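Local coordinates for protein tryptophan decarboxylase 1 (Oryza sativa subsp. japonica, PDB 6KHO) that decarboxylates L-tryptophan to tryptamine and 5-hydroxy-L-tryptophan to serotonin, working as a pyridoxal 5'-phosphate-dependent homodimer in serotonin biosynthesis, at residues Tyr44-Pro55 against Val89-Phe100; Val278-Asp286 against His314-Asp322. One frame throughout, in Å; residues are numbered along the deposited sequence.

Contact 1: residues Tyr44-Pro55 against Val89-Phe100; sequences YYKSVESMPVLP and VPGMTHWASPNF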
loop_
_atom_site.group_PDB
_atom_site.type_symbol
_atom_site.label_atom_id
_atom_site.label_comp_id
_atom_site.label_asym_id
_atom_site.label_seq_id
_atom_site.Cartn_x
_atom_site.Cartn_y
_atom_site.Cartn_z
ATOM N N TYR A 44 17.130 -12.000 16.699
ATOM C CA TYR A 44 17.593 -11.276 15.525
ATOM C C TYR A 44 18.261 -9.966 15.921
ATOM O O TYR A 44 19.358 -9.655 15.455
ATOM C CB TYR A 44 16.430 -11.030 14.568
ATOM C CG TYR A 44 16.842 -10.238 13.339
ATOM C CD1 TYR A 44 17.587 -10.838 12.321
ATOM C CD2 TYR A 44 16.499 -8.896 13.204
ATOM C CE1 TYR A 44 17.966 -10.122 11.194
ATOM C CE2 TYR A 44 16.874 -8.166 12.069
ATOM C CZ TYR A 44 17.608 -8.785 11.076
ATOM O OH TYR A 44 17.985 -8.079 9.959
ATOM N N TYR A 45 17.625 -9.187 16.799
ATOM C CA TYR A 45 18.234 -7.923 17.190
ATOM C C TYR A 45 19.535 -8.147 17.956
ATOM O O TYR A 45 20.479 -7.364 17.826
ATOM C CB TYR A 45 17.267 -7.096 18.032
ATOM C CG TYR A 45 16.093 -6.513 17.262
ATOM C CD1 TYR A 45 16.190 -6.204 15.911
ATOM C CD2 TYR A 45 14.884 -6.275 17.902
ATOM C CE1 TYR A 45 15.101 -5.671 15.217
ATOM C CE2 TYR A 45 13.804 -5.740 17.230
ATOM C CZ TYR A 45 13.907 -5.441 15.892
ATOM O OH TYR A 45 12.798 -4.905 15.239
ATOM N N LYS A 46 19.603 -9.195 18.775
ATOM C CA LYS A 46 20.832 -9.430 19.526
ATOM C C LYS A 46 21.967 -9.905 18.624
ATOM O O LYS A 46 23.142 -9.696 18.946
ATOM C CB LYS A 46 20.578 -10.452 20.640
ATOM C CG LYS A 46 19.770 -9.886 21.797
ATOM C CD LYS A 46 19.442 -10.970 22.817
ATOM C CE LYS A 46 18.384 -10.509 23.804
ATOM N NZ LYS A 46 17.795 -11.681 24.530
ATOM N N SER A 47 21.651 -10.553 17.508
ATOM C CA SER A 47 22.678 -11.150 16.674
ATOM C C SER A 47 22.920 -10.435 15.344
ATOM O O SER A 47 23.871 -10.800 14.646
ATOM C CB SER A 47 22.336 -12.622 16.410
ATOM O OG SER A 47 21.212 -12.756 15.555
ATOM N N VAL A 48 22.121 -9.419 14.978
ATOM C CA VAL A 48 22.213 -8.882 13.614
ATOM C C VAL A 48 23.570 -8.225 13.363
ATOM O O VAL A 48 24.138 -8.347 12.267
ATOM C CB VAL A 48 21.053 -7.908 13.311
ATOM C CG1 VAL A 48 21.094 -6.669 14.205
ATOM C CG2 VAL A 48 21.087 -7.497 11.833
ATOM N N GLU A 49 24.120 -7.532 14.365
ATOM C CA GLU A 49 25.377 -6.816 14.166
ATOM C C GLU A 49 26.513 -7.761 13.792
ATOM O O GLU A 49 27.450 -7.366 13.085
ATOM C CB GLU A 49 25.732 -6.021 15.427
ATOM C CG GLU A 49 27.038 -5.228 15.315
ATOM C CD GLU A 49 27.380 -4.445 16.577
ATOM O OE1 GLU A 49 26.506 -4.284 17.460
ATOM O OE2 GLU A 49 28.535 -3.987 16.691
ATOM N N SER A 50 26.440 -9.005 14.251
ATOM C CA SER A 50 27.454 -10.017 13.996
ATOM C C SER A 50 27.330 -10.636 12.614
ATOM O O SER A 50 28.239 -11.356 12.190
ATOM C CB SER A 50 27.356 -11.121 15.058
ATOM O OG SER A 50 26.266 -11.992 14.775
ATOM N N MET A 51 26.227 -10.394 11.914
ATOM C CA MET A 51 26.052 -10.869 10.555
ATOM C C MET A 51 26.657 -9.871 9.569
ATOM O O MET A 51 26.784 -8.682 9.876
ATOM C CB MET A 51 24.569 -11.056 10.247
ATOM C CG MET A 51 23.801 -11.884 11.280
ATOM S SD MET A 51 22.051 -11.994 10.827
ATOM C CE MET A 51 21.415 -13.101 12.091
ATOM N N PRO A 52 27.058 -10.325 8.385
ATOM C CA PRO A 52 27.450 -9.369 7.343
ATOM C C PRO A 52 26.227 -8.574 6.898
ATOM O O PRO A 52 25.161 -9.143 6.661
ATOM C CB PRO A 52 27.995 -10.263 6.223
ATOM C CG PRO A 52 27.330 -11.603 6.457
ATOM C CD PRO A 52 27.182 -11.727 7.944
ATOM N N VAL A 53 26.377 -7.249 6.809
ATOM C CA VAL A 53 25.239 -6.407 6.424
ATOM C C VAL A 53 24.680 -6.852 5.081
ATOM O O VAL A 53 23.468 -7.060 4.931
ATOM C CB VAL A 53 25.634 -4.923 6.402
ATOM C CG1 VAL A 53 24.407 -4.092 6.044
ATOM C CG2 VAL A 53 26.196 -4.500 7.748
ATOM N N LEU A 54 25.553 -7.007 4.080
ATOM C CA LEU A 54 25.138 -7.517 2.777
ATOM C C LEU A 54 25.347 -9.024 2.713
ATOM O O LEU A 54 26.314 -9.534 3.277
ATOM C CB LEU A 54 25.932 -6.855 1.651
ATOM C CG LEU A 54 25.635 -5.373 1.438
ATOM C CD1 LEU A 54 26.758 -4.725 0.648
ATOM C CD2 LEU A 54 24.303 -5.208 0.730
ATOM N N PRO A 55 24.469 -9.754 2.037
ATOM C CA PRO A 55 24.600 -11.210 1.975
ATOM C C PRO A 55 25.539 -11.637 0.854
ATOM O O PRO A 55 25.992 -10.841 0.027
ATOM C CB PRO A 55 23.167 -11.673 1.693
ATOM C CG PRO A 55 22.608 -10.563 0.852
ATOM C CD PRO A 55 23.250 -9.284 1.354
ATOM N N VAL A 89 16.950 -15.466 6.241
ATOM C CA VAL A 89 17.836 -14.540 6.953
ATOM C C VAL A 89 19.238 -14.463 6.343
ATOM O O VAL A 89 19.802 -13.359 6.273
ATOM C CB VAL A 89 17.925 -14.902 8.446
ATOM C CG1 VAL A 89 19.015 -14.092 9.138
ATOM C CG2 VAL A 89 16.586 -14.679 9.139
ATOM N N PRO A 90 19.867 -15.574 5.924
ATOM C CA PRO A 90 21.219 -15.459 5.350
ATOM C C PRO A 90 21.259 -14.770 3.995
ATOM O O PRO A 90 22.341 -14.344 3.571
ATOM C CB PRO A 90 21.688 -16.920 5.252
ATOM C CG PRO A 90 20.863 -17.638 6.282
ATOM C CD PRO A 90 19.519 -16.988 6.156
ATOM N N GLY A 91 20.129 -14.655 3.301
ATOM C CA GLY A 91 20.053 -13.947 2.040
ATOM C C GLY A 91 19.525 -12.532 2.143
ATOM O O GLY A 91 19.293 -11.896 1.108
ATOM N N MET A 92 19.336 -12.017 3.354
ATOM C CA MET A 92 18.849 -10.662 3.579
ATOM C C MET A 92 19.981 -9.652 3.574
ATOM O O MET A 92 21.096 -9.940 4.010
ATOM C CB MET A 92 18.163 -10.552 4.938
ATOM C CG MET A 92 16.740 -10.989 5.013
ATOM S SD MET A 92 16.369 -11.088 6.786
ATOM C CE MET A 92 16.658 -9.399 7.313
ATOM N N THR A 93 19.662 -8.436 3.130
ATOM C CA THR A 93 20.424 -7.250 3.495
ATOM C C THR A 93 19.840 -6.704 4.795
ATOM O O THR A 93 18.626 -6.497 4.888
ATOM C CB THR A 93 20.341 -6.207 2.379
ATOM O OG1 THR A 93 20.979 -6.729 1.212
ATOM C CG2 THR A 93 20.971 -4.883 2.801
ATOM N N HIS A 94 20.686 -6.472 5.795
ATOM C CA HIS A 94 20.174 -6.182 7.138
ATOM C C HIS A 94 20.010 -4.678 7.329
ATOM O O HIS A 94 20.894 -3.979 7.831
ATOM C CB HIS A 94 21.068 -6.820 8.189
ATOM C CG HIS A 94 21.065 -8.316 8.106
ATOM N ND1 HIS A 94 19.980 -9.077 8.495
ATOM C CD2 HIS A 94 21.981 -9.185 7.612
ATOM C CE1 HIS A 94 20.244 -10.355 8.271
ATOM N NE2 HIS A 94 21.449 -10.447 7.732
ATOM N N TRP A 95 18.833 -4.186 6.936
ATOM C CA TRP A 95 18.478 -2.794 7.193
ATOM C C TRP A 95 18.535 -2.456 8.680
ATOM O O TRP A 95 18.846 -1.317 9.041
ATOM C CB TRP A 95 17.081 -2.511 6.639
ATOM C CG TRP A 95 17.065 -2.336 5.167
ATOM C CD1 TRP A 95 17.180 -3.312 4.224
ATOM C CD2 TRP A 95 16.928 -1.099 4.452
ATOM N NE1 TRP A 95 17.127 -2.760 2.966
ATOM C CE2 TRP A 95 16.966 -1.405 3.078
ATOM C CE3 TRP A 95 16.762 0.233 4.843
ATOM C CZ2 TRP A 95 16.854 -0.423 2.086
ATOM C CZ3 TRP A 95 16.657 1.208 3.855
ATOM C CH2 TRP A 95 16.713 0.875 2.497
ATOM N N ALA A 96 18.263 -3.434 9.554
ATOM C CA ALA A 96 18.279 -3.199 10.991
ATOM C C ALA A 96 19.685 -3.185 11.575
ATOM O O ALA A 96 19.845 -2.843 12.751
ATOM C CB ALA A 96 17.445 -4.268 11.722
ATOM N N SER A 97 20.697 -3.553 10.802
ATOM C CA SER A 97 22.038 -3.615 11.360
ATOM C C SER A 97 22.497 -2.230 11.807
ATOM O O SER A 97 22.238 -1.241 11.119
ATOM C CB SER A 97 23.027 -4.176 10.341
ATOM O OG SER A 97 24.345 -4.129 10.872
ATOM N N PRO A 98 23.206 -2.122 12.935
ATOM C CA PRO A 98 23.826 -0.833 13.283
ATOM C C PRO A 98 24.890 -0.391 12.292
ATOM O O PRO A 98 25.314 0.766 12.348
ATOM C CB PRO A 98 24.436 -1.090 14.670
ATOM C CG PRO A 98 24.631 -2.544 14.728
ATOM C CD PRO A 98 23.521 -3.170 13.922
ATOM N N ASN A 99 25.317 -1.264 11.385
ATOM C CA ASN A 99 26.317 -0.945 10.376
ATOM C C ASN A 99 25.713 -0.738 8.990
ATOM O O ASN A 99 26.450 -0.694 8.001
ATOM C CB ASN A 99 27.387 -2.051 10.341
ATOM C CG ASN A 99 28.141 -2.168 11.653
ATOM O OD1 ASN A 99 28.384 -1.157 12.325
ATOM N ND2 ASN A 99 28.494 -3.403 12.043
ATOM N N PHE A 100 24.388 -0.643 8.894
ATOM C CA PHE A 100 23.725 -0.264 7.652
ATOM C C PHE A 100 23.789 1.255 7.527
ATOM O O PHE A 100 23.232 1.967 8.368
ATOM C CB PHE A 100 22.278 -0.769 7.667
ATOM C CG PHE A 100 21.511 -0.494 6.411
ATOM C CD1 PHE A 100 20.926 0.747 6.193
ATOM C CD2 PHE A 100 21.342 -1.486 5.461
ATOM C CE1 PHE A 100 20.197 1.001 5.034
ATOM C CE2 PHE A 100 20.609 -1.251 4.310
ATOM C CZ PHE A 100 20.044 0.010 4.089
HETATM O O HOH W 1 16.929 -5.895 8.644
HETATM O O HOH W 2 24.869 -6.711 10.172
HETATM O O HOH W 3 27.954 -5.934 10.562
HETATM O O HOH W 4 30.179 -4.030 14.496
HETATM O O HOH W 5 23.530 -10.754 5.024
#
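Where the N-terminal helix 27-47 runs out, the chain that follows it lies along the loop joining helices 77-88 and 110-122, and Tyr44, Met51 and Val53 close round His94. The imidazole is held from several directions. Tyr44 OH lies in the ring plane, 2.7 Å from His94 ND1, in a hydrogen bond whose donor could be either group. The tyrosine reaches it because CG stands anti to the backbone N (chi1 178°), and the two rings meet rim to rim. Met51 SD approaches the imidazole obliquely, 3.9 Å from the ring centroid, while its CE goes on to Val89 CG1. At another point of the rim, His94 CD2 approaches Pro52 O at 3.3 Å. The backbone is tied in as well: His94 N donates to Val53 O over 3.0 Å.

Beyond the histidine, Val48 CG2 packs on His94 CB, and the extended Glu49 chain crosses Pro98: Glu49 CG lies 3.7 Å from Pro98 CG, and Glu49 OE1 is hydrogen-bonded to His497 NE2. Water joins Tyr44 OH to Ala96 N, and another water links Pro52 O with Met92 O. Thr93 OG1 bonds to Gln130 O of the second subunit, which brings this loop into the dimer interface. Within the loop, His94 is the central residue of an inverse gamma turn, and Ser97 OG, accepting from Asn99 N, completes an ST turn.

Contact 2: residues Val278-Asp286 against His314-Asp322; sequences VDPVGAVAD and HLDGVERVD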
loop_
_atom_site.group_PDB
_atom_site.type_symbol
_atom_site.label_atom_id
_atom_site.label_comp_id
_atom_site.label_asym_id
_atom_site.label_seq_id
_atom_site.Cartn_x
_atom_site.Cartn_y
_atom_site.Cartn_z
ATOM N N VAL A 278 17.916 21.299 0.106
ATOM C CA VAL A 278 16.637 21.815 0.592
ATOM C C VAL A 278 16.169 22.922 -0.337
ATOM O O VAL A 278 16.836 23.955 -0.454
ATOM C CB VAL A 278 16.731 22.342 2.031
ATOM C CG1 VAL A 278 15.441 23.061 2.395
ATOM C CG2 VAL A 278 17.009 21.188 3.016
ATOM N N ASP A 279 15.027 22.712 -0.989
ATOM C CA ASP A 279 14.444 23.736 -1.850
ATOM C C ASP A 279 13.820 24.843 -0.997
ATOM O O ASP A 279 13.259 24.564 0.067
ATOM C CB ASP A 279 13.384 23.115 -2.777
ATOM C CG ASP A 279 13.973 22.116 -3.790
ATOM O OD1 ASP A 279 15.212 22.099 -3.983
ATOM O OD2 ASP A 279 13.193 21.350 -4.413
ATOM N N PRO A 280 13.904 26.120 -1.433
ATOM C CA PRO A 280 13.310 27.209 -0.640
ATOM C C PRO A 280 11.801 27.268 -0.826
ATOM O O PRO A 280 11.314 27.769 -1.850
ATOM C CB PRO A 280 14.002 28.460 -1.195
ATOM C CG PRO A 280 14.277 28.106 -2.632
ATOM C CD PRO A 280 14.505 26.614 -2.690
ATOM N N VAL A 281 11.058 26.767 0.167
ATOM C CA VAL A 281 9.646 26.439 -0.034
ATOM C C VAL A 281 8.830 27.691 -0.337
ATOM O O VAL A 281 8.036 27.716 -1.285
ATOM C CB VAL A 281 9.089 25.691 1.193
ATOM C CG1 VAL A 281 7.588 25.540 1.078
ATOM C CG2 VAL A 281 9.769 24.321 1.351
ATOM N N GLY A 282 8.984 28.733 0.486
ATOM C CA GLY A 282 8.214 29.947 0.268
ATOM C C GLY A 282 8.486 30.580 -1.085
ATOM O O GLY A 282 7.558 30.966 -1.804
ATOM N N ALA A 283 9.760 30.681 -1.459
ATOM C CA ALA A 283 10.088 31.302 -2.739
ATOM C C ALA A 283 9.526 30.506 -3.914
ATOM O O ALA A 283 9.126 31.096 -4.925
ATOM C CB ALA A 283 11.603 31.457 -2.875
ATOM N N VAL A 284 9.467 29.176 -3.794
ATOM C CA VAL A 284 8.896 28.350 -4.858
ATOM C C VAL A 284 7.394 28.581 -4.968
ATOM O O VAL A 284 6.844 28.689 -6.070
ATOM C CB VAL A 284 9.217 26.862 -4.606
ATOM C CG1 VAL A 284 8.385 25.958 -5.516
ATOM C CG2 VAL A 284 10.692 26.607 -4.828
ATOM N N ALA A 285 6.699 28.612 -3.827
ATOM C CA ALA A 285 5.257 28.807 -3.848
ATOM C C ALA A 285 4.900 30.150 -4.476
ATOM O O ALA A 285 3.913 30.262 -5.207
ATOM C CB ALA A 285 4.703 28.722 -2.430
ATOM N N ASP A 286 5.689 31.182 -4.184
ATOM C CA ASP A 286 5.427 32.500 -4.751
ATOM C C ASP A 286 5.581 32.484 -6.264
ATOM O O ASP A 286 4.757 33.058 -6.987
ATOM C CB ASP A 286 6.365 33.523 -4.114
ATOM C CG ASP A 286 6.066 33.739 -2.647
ATOM O OD1 ASP A 286 5.012 33.249 -2.179
ATOM O OD2 ASP A 286 6.890 34.378 -1.954
ATOM N N HIS A 314 13.236 25.045 7.793
ATOM C CA HIS A 314 13.238 24.466 6.453
ATOM C C HIS A 314 11.842 24.368 5.859
ATOM O O HIS A 314 11.716 24.130 4.652
ATOM C CB HIS A 314 13.879 23.072 6.469
ATOM C CG HIS A 314 15.344 23.089 6.769
ATOM N ND1 HIS A 314 16.267 23.688 5.938
ATOM C CD2 HIS A 314 16.047 22.588 7.812
ATOM C CE1 HIS A 314 17.475 23.546 6.451
ATOM N NE2 HIS A 314 17.371 22.881 7.590
ATOM N N LEU A 315 10.799 24.519 6.670
ATOM C CA LEU A 315 9.429 24.455 6.180
ATOM C C LEU A 315 8.771 25.826 6.107
ATOM O O LEU A 315 7.571 25.910 5.826
ATOM C CB LEU A 315 8.594 23.518 7.058
ATOM C CG LEU A 315 8.882 22.025 6.895
ATOM C CD1 LEU A 315 7.884 21.204 7.724
ATOM C CD2 LEU A 315 8.822 21.644 5.421
ATOM N N ASP A 316 9.513 26.904 6.358
ATOM C CA ASP A 316 8.922 28.231 6.224
ATOM C C ASP A 316 8.381 28.424 4.809
ATOM O O ASP A 316 9.038 28.080 3.822
ATOM C CB ASP A 316 9.947 29.307 6.577
ATOM C CG ASP A 316 10.254 29.339 8.073
ATOM O OD1 ASP A 316 9.663 28.523 8.822
ATOM O OD2 ASP A 316 11.081 30.168 8.501
ATOM N N GLY A 317 7.158 28.928 4.717
ATOM C CA GLY A 317 6.467 29.039 3.454
ATOM C C GLY A 317 5.467 27.935 3.191
ATOM O O GLY A 317 4.679 28.052 2.238
ATOM N N VAL A 318 5.479 26.865 4.002
ATOM C CA VAL A 318 4.550 25.758 3.793
ATOM C C VAL A 318 3.110 26.241 3.890
ATOM O O VAL A 318 2.212 25.672 3.256
ATOM C CB VAL A 318 4.837 24.613 4.794
ATOM C CG1 VAL A 318 4.501 25.041 6.216
ATOM C CG2 VAL A 318 4.053 23.374 4.418
ATOM N N GLU A 319 2.865 27.322 4.638
ATOM C CA GLU A 319 1.525 27.887 4.700
ATOM C C GLU A 319 1.022 28.375 3.344
ATOM O O GLU A 319 -0.168 28.679 3.221
ATOM C CB GLU A 319 1.484 29.037 5.718
ATOM C CG GLU A 319 2.250 30.287 5.295
ATOM C CD GLU A 319 3.730 30.229 5.666
ATOM O OE1 GLU A 319 4.230 29.140 6.050
ATOM O OE2 GLU A 319 4.399 31.281 5.564
ATOM N N ARG A 320 1.882 28.450 2.329
ATOM C CA ARG A 320 1.476 28.889 1.003
ATOM C C ARG A 320 1.466 27.774 -0.039
ATOM O O ARG A 320 1.191 28.060 -1.206
ATOM C CB ARG A 320 2.388 30.028 0.528
ATOM C CG ARG A 320 2.400 31.224 1.473
ATOM C CD ARG A 320 2.788 32.527 0.756
ATOM N NE ARG A 320 4.206 32.567 0.403
ATOM C CZ ARG A 320 5.202 32.666 1.280
ATOM N NH1 ARG A 320 4.956 32.733 2.583
ATOM N NH2 ARG A 320 6.456 32.710 0.848
ATOM N N VAL A 321 1.740 26.525 0.334
ATOM C CA VAL A 321 1.734 25.429 -0.624
ATOM C C VAL A 321 0.401 24.697 -0.536
ATOM O O VAL A 321 -0.404 24.929 0.358
ATOM C CB VAL A 321 2.923 24.458 -0.419
ATOM C CG1 VAL A 321 4.234 25.210 -0.445
ATOM C CG2 VAL A 321 2.762 23.677 0.872
ATOM N N ASP A 322 0.149 23.813 -1.496
ATOM C CA ASP A 322 -1.116 23.093 -1.519
ATOM C C ASP A 322 -1.079 21.782 -0.743
ATOM O O ASP A 322 -2.122 21.334 -0.244
ATOM C CB ASP A 322 -1.514 22.821 -2.962
ATOM C CG ASP A 322 -1.844 24.102 -3.696
ATOM O OD1 ASP A 322 -2.943 24.632 -3.460
ATOM O OD2 ASP A 322 -0.997 24.588 -4.457
#
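Asp286 and Arg320 form the charged end of this contact, in a salt bridge between helix 281-289 and the loop ahead of strand 323-326. Arg320 NE gives the short bond, 2.8 Å to Asp286 OD1, on the syn lone pair of that oxygen and with an N-H...O angle of 153°. NH2 adds only weak bonds to both carboxylate oxygens. Carboxylate and guanidinium planes are 28° apart, so the pairing is near flat but not coplanar. A bend at chi3 (-72°) turns the guanidinium toward the helix, and Arg320 NH2 comes to 3.3 Å from Gly282 CA. On the far branch NH1 meets Glu319 OE2, making a three-residue charge network that probably steadies the guanidinium.

Beneath the charges the two backbones nearly touch: Gly282 CA and Gly317 CA are 3.7 Å apart. A CB on Gly317 would run into Gly282 CA, and one on Gly282 would crowd Gly317 CA and the arginine's NH2. Gly317 lies in the type II turn from Leu315 to Val318, and at its backbone angles a CB would also be jammed against the carbonyl O of Asp316. Gly282 N makes a weak bond to Asp316 O here. Val281 lies alongside, its CG1 3.7 Å from Val321 CG1, and Ala285 CB fills in against Arg320 CB at 4.0 Å. At the other end Val278 CG1 meets His314 ND1 at 3.7 Å, and the imidazole also meets the ring of Phe433.

Further out, Asp279 is fixed by bonds to Leu244 N and Thr269 N, which sets the chain leading into the helix. Val281 and Val321 both rest on Val297 of strand 294-298, while Val284, nearly a turn further on, packs on Leu249 of helix 246-258 and Val266 of strand 262-269.

Contacts 1 and 2 show how one decarboxylase subunit is tied together at widely separated places. They lie on opposite sides of the chain's centre, their own centres 39 Å apart and their nearest atoms about 20 Å apart, and the first closes before the second opens. Neither holds the cofactor. The side chain of Phe100, in contact 1, is about 11 Å from the bound pyridoxal phosphate and about 7 Å from that of serotonin-binding Phe104; the side chain of Val278, in contact 2, is about 10 Å from the pyridoxal phosphate. The first is buried where the second subunit packs against it, whereas the second lies within one subunit, beside the seven-stranded sheet.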